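PDB 4D7K: 8-amino-8-demethylriboflavin N,N-dimethyltransferase from Streptomyces davawensis, which catalyses the two successive S-adenosylmethionine-dependent N-methylations that turn 8-amino-8-demethylriboflavin into the antibiotic roseoflavin. Local coordinates for residues A[237-241]-A[264-269]. Sequence-based numbering, arbitrary orientation.
Sequences FFDVL and RLLVRI
Phe238 is the bump here: its ring is pushed into a hollow on helix 259-270 framed by Arg264, Leu265 and Arg268. The outer rim of the ring runs right up to the helix backbone: CE1 of Phe238 lies 3.4 Å from the N of Leu265, and the carbonyl carbon of Arg264 lies in the ring plane. Along one edge the CG methylene of Arg268 abuts CD1 of Phe238 at 3.5 Å. Arg264 closes one face. Its chain bends at chi3 (-65°) and folds the guanidinium back over the ring, nearly parallel to it, the planes only 14° apart. NH1 of Arg264 sits 3.6 Å from CZ of Phe238, above the rim rather than the ring centre, while NH2 makes a salt bridge with Asp261 on the same helix, a second partner consistent with the fixed orientation of the guanidinium over the ring.

The second bump is Leu241. It runs alongside Arg268, the two side chains heading opposite ways: CD1 of Leu241 rests 3.6 Å from CB of Arg268 and also lies over one face of its guanidinium. Bends at chi2 and chi3 curl the Arg268 chain between Phe238 and Leu241, with NH2 of Arg268 3.5 Å from CB of Leu241 and the O of Phe238 in plane at the guanidinium edge. No hydrogen bond crosses the interface; the fit rests on van der Waals packing, with two guanidinium groups lying flat against hydrocarbon. CD1 of Leu265 meets CB of Phe237 at 4.1 Å, and Leu265 also packs on Trp257.

In this class I, Rossmann-like methyltransferase fold, the contact packs the loop following strand 230-234, which carries part of the predicted S-adenosylmethionine site (Gly235, Asp236 and Phe237), onto helix 259-270.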
loop_
_atom_site.group_PDB
_atom_site.type_symbol
_atom_site.label_atom_id
_atom_site.label_comp_id
_atom_site.label_asym_id
_atom_site.label_seq_id
_atom_site.Cartn_x
_atom_site.Cartn_y
_atom_site.Cartn_z
ATOM N N PHE A 237 -36.120 -13.830 4.238
ATOM C CA PHE A 237 -36.407 -12.637 5.036
ATOM C C PHE A 237 -37.901 -12.333 5.169
ATOM O O PHE A 237 -38.378 -12.011 6.255
ATOM C CB PHE A 237 -35.699 -11.418 4.438
ATOM C CG PHE A 237 -34.219 -11.379 4.702
ATOM C CD1 PHE A 237 -33.647 -12.208 5.652
ATOM C CD2 PHE A 237 -33.402 -10.503 4.005
ATOM C CE1 PHE A 237 -32.285 -12.168 5.897
ATOM C CE2 PHE A 237 -32.042 -10.458 4.245
ATOM C CZ PHE A 237 -31.483 -11.292 5.192
ATOM N N PHE A 238 -38.636 -12.445 4.068
ATOM C CA PHE A 238 -40.044 -12.053 4.037
ATOM C C PHE A 238 -40.981 -13.028 4.756
ATOM O O PHE A 238 -42.196 -12.836 4.755
ATOM C CB PHE A 238 -40.505 -11.886 2.588
ATOM C CG PHE A 238 -39.853 -10.738 1.874
ATOM C CD1 PHE A 238 -40.417 -9.474 1.913
ATOM C CD2 PHE A 238 -38.679 -10.922 1.163
ATOM C CE1 PHE A 238 -39.825 -8.413 1.256
ATOM C CE2 PHE A 238 -38.079 -9.865 0.503
ATOM C CZ PHE A 238 -38.653 -8.609 0.550
ATOM N N ASP A 239 -40.420 -14.066 5.366
ATOM C CA ASP A 239 -41.232 -15.063 6.053
ATOM C C ASP A 239 -40.948 -15.120 7.551
ATOM O O ASP A 239 -41.871 -15.144 8.365
ATOM C CB ASP A 239 -41.011 -16.448 5.436
ATOM C CG ASP A 239 -41.510 -16.536 4.008
ATOM O OD1 ASP A 239 -42.707 -16.836 3.813
ATOM O OD2 ASP A 239 -40.706 -16.309 3.080
ATOM N N VAL A 240 -39.670 -15.138 7.910
ATOM C CA VAL A 240 -39.277 -15.362 9.296
ATOM C C VAL A 240 -39.084 -14.071 10.091
ATOM O O VAL A 240 -38.432 -14.076 11.134
ATOM C CB VAL A 240 -37.975 -16.187 9.371
ATOM C CG1 VAL A 240 -38.194 -17.574 8.786
ATOM C CG2 VAL A 240 -36.846 -15.469 8.643
ATOM N N LEU A 241 -39.651 -12.970 9.606
ATOM C CA LEU A 241 -39.569 -11.702 10.328
ATOM C C LEU A 241 -40.313 -11.777 11.655
ATOM O O LEU A 241 -41.515 -12.031 11.683
ATOM C CB LEU A 241 -40.132 -10.553 9.488
ATOM C CG LEU A 241 -39.212 -9.904 8.457
ATOM C CD1 LEU A 241 -39.917 -8.737 7.784
ATOM C CD2 LEU A 241 -37.921 -9.448 9.104
ATOM N N ARG A 264 -39.932 -3.291 -0.515
ATOM C CA ARG A 264 -40.753 -4.408 -0.054
ATOM C C ARG A 264 -40.289 -4.908 1.311
ATOM O O ARG A 264 -41.102 -5.112 2.214
ATOM C CB ARG A 264 -40.731 -5.553 -1.071
ATOM C CG ARG A 264 -41.410 -5.217 -2.392
ATOM C CD ARG A 264 -41.635 -6.452 -3.255
ATOM N NE ARG A 264 -40.388 -7.066 -3.701
ATOM C CZ ARG A 264 -39.944 -8.251 -3.288
ATOM N NH1 ARG A 264 -40.649 -8.959 -2.415
ATOM N NH2 ARG A 264 -38.797 -8.729 -3.749
ATOM N N LEU A 265 -38.979 -5.092 1.457
ATOM C CA LEU A 265 -38.392 -5.520 2.723
ATOM C C LEU A 265 -38.652 -4.496 3.825
ATOM O O LEU A 265 -38.984 -4.851 4.955
ATOM C CB LEU A 265 -36.888 -5.753 2.565
ATOM C CG LEU A 265 -36.118 -6.130 3.830
ATOM C CD1 LEU A 265 -36.670 -7.411 4.438
ATOM C CD2 LEU A 265 -34.637 -6.277 3.528
ATOM N N LEU A 266 -38.504 -3.222 3.485
ATOM C CA LEU A 266 -38.728 -2.150 4.443
ATOM C C LEU A 266 -40.195 -2.075 4.868
ATOM O O LEU A 266 -40.497 -1.781 6.024
ATOM C CB LEU A 266 -38.272 -0.816 3.853
ATOM C CG LEU A 266 -36.767 -0.665 3.622
ATOM C CD1 LEU A 266 -36.486 0.519 2.713
ATOM C CD2 LEU A 266 -36.034 -0.515 4.947
ATOM N N VAL A 267 -41.099 -2.351 3.930
ATOM C CA VAL A 267 -42.533 -2.359 4.213
ATOM C C VAL A 267 -42.891 -3.510 5.153
ATOM O O VAL A 267 -43.709 -3.354 6.063
ATOM C CB VAL A 267 -43.372 -2.468 2.910
ATOM C CG1 VAL A 267 -44.830 -2.756 3.221
ATOM C CG2 VAL A 267 -43.258 -1.191 2.093
ATOM N N ARG A 268 -42.264 -4.662 4.936
ATOM C CA ARG A 268 -42.476 -5.832 5.781
ATOM C C ARG A 268 -41.976 -5.601 7.205
ATOM O O ARG A 268 -42.596 -6.047 8.170
ATOM C CB ARG A 268 -41.790 -7.057 5.176
ATOM C CG ARG A 268 -42.592 -7.732 4.078
ATOM C CD ARG A 268 -43.799 -8.468 4.644
ATOM N NE ARG A 268 -43.410 -9.559 5.535
ATOM C CZ ARG A 268 -43.486 -9.511 6.862
ATOM N NH1 ARG A 268 -43.948 -8.422 7.464
ATOM N NH2 ARG A 268 -43.104 -10.554 7.587
ATOM N N ILE A 269 -40.850 -4.909 7.333
ATOM C CA ILE A 269 -40.342 -4.541 8.648
ATOM C C ILE A 269 -41.310 -3.568 9.310
ATOM O O ILE A 269 -41.628 -3.698 10.492
ATOM C CB ILE A 269 -38.940 -3.908 8.561
ATOM C CG1 ILE A 269 -37.933 -4.927 8.022
ATOM C CG2 ILE A 269 -38.494 -3.390 9.926
ATOM C CD1 ILE A 269 -36.555 -4.352 7.781
#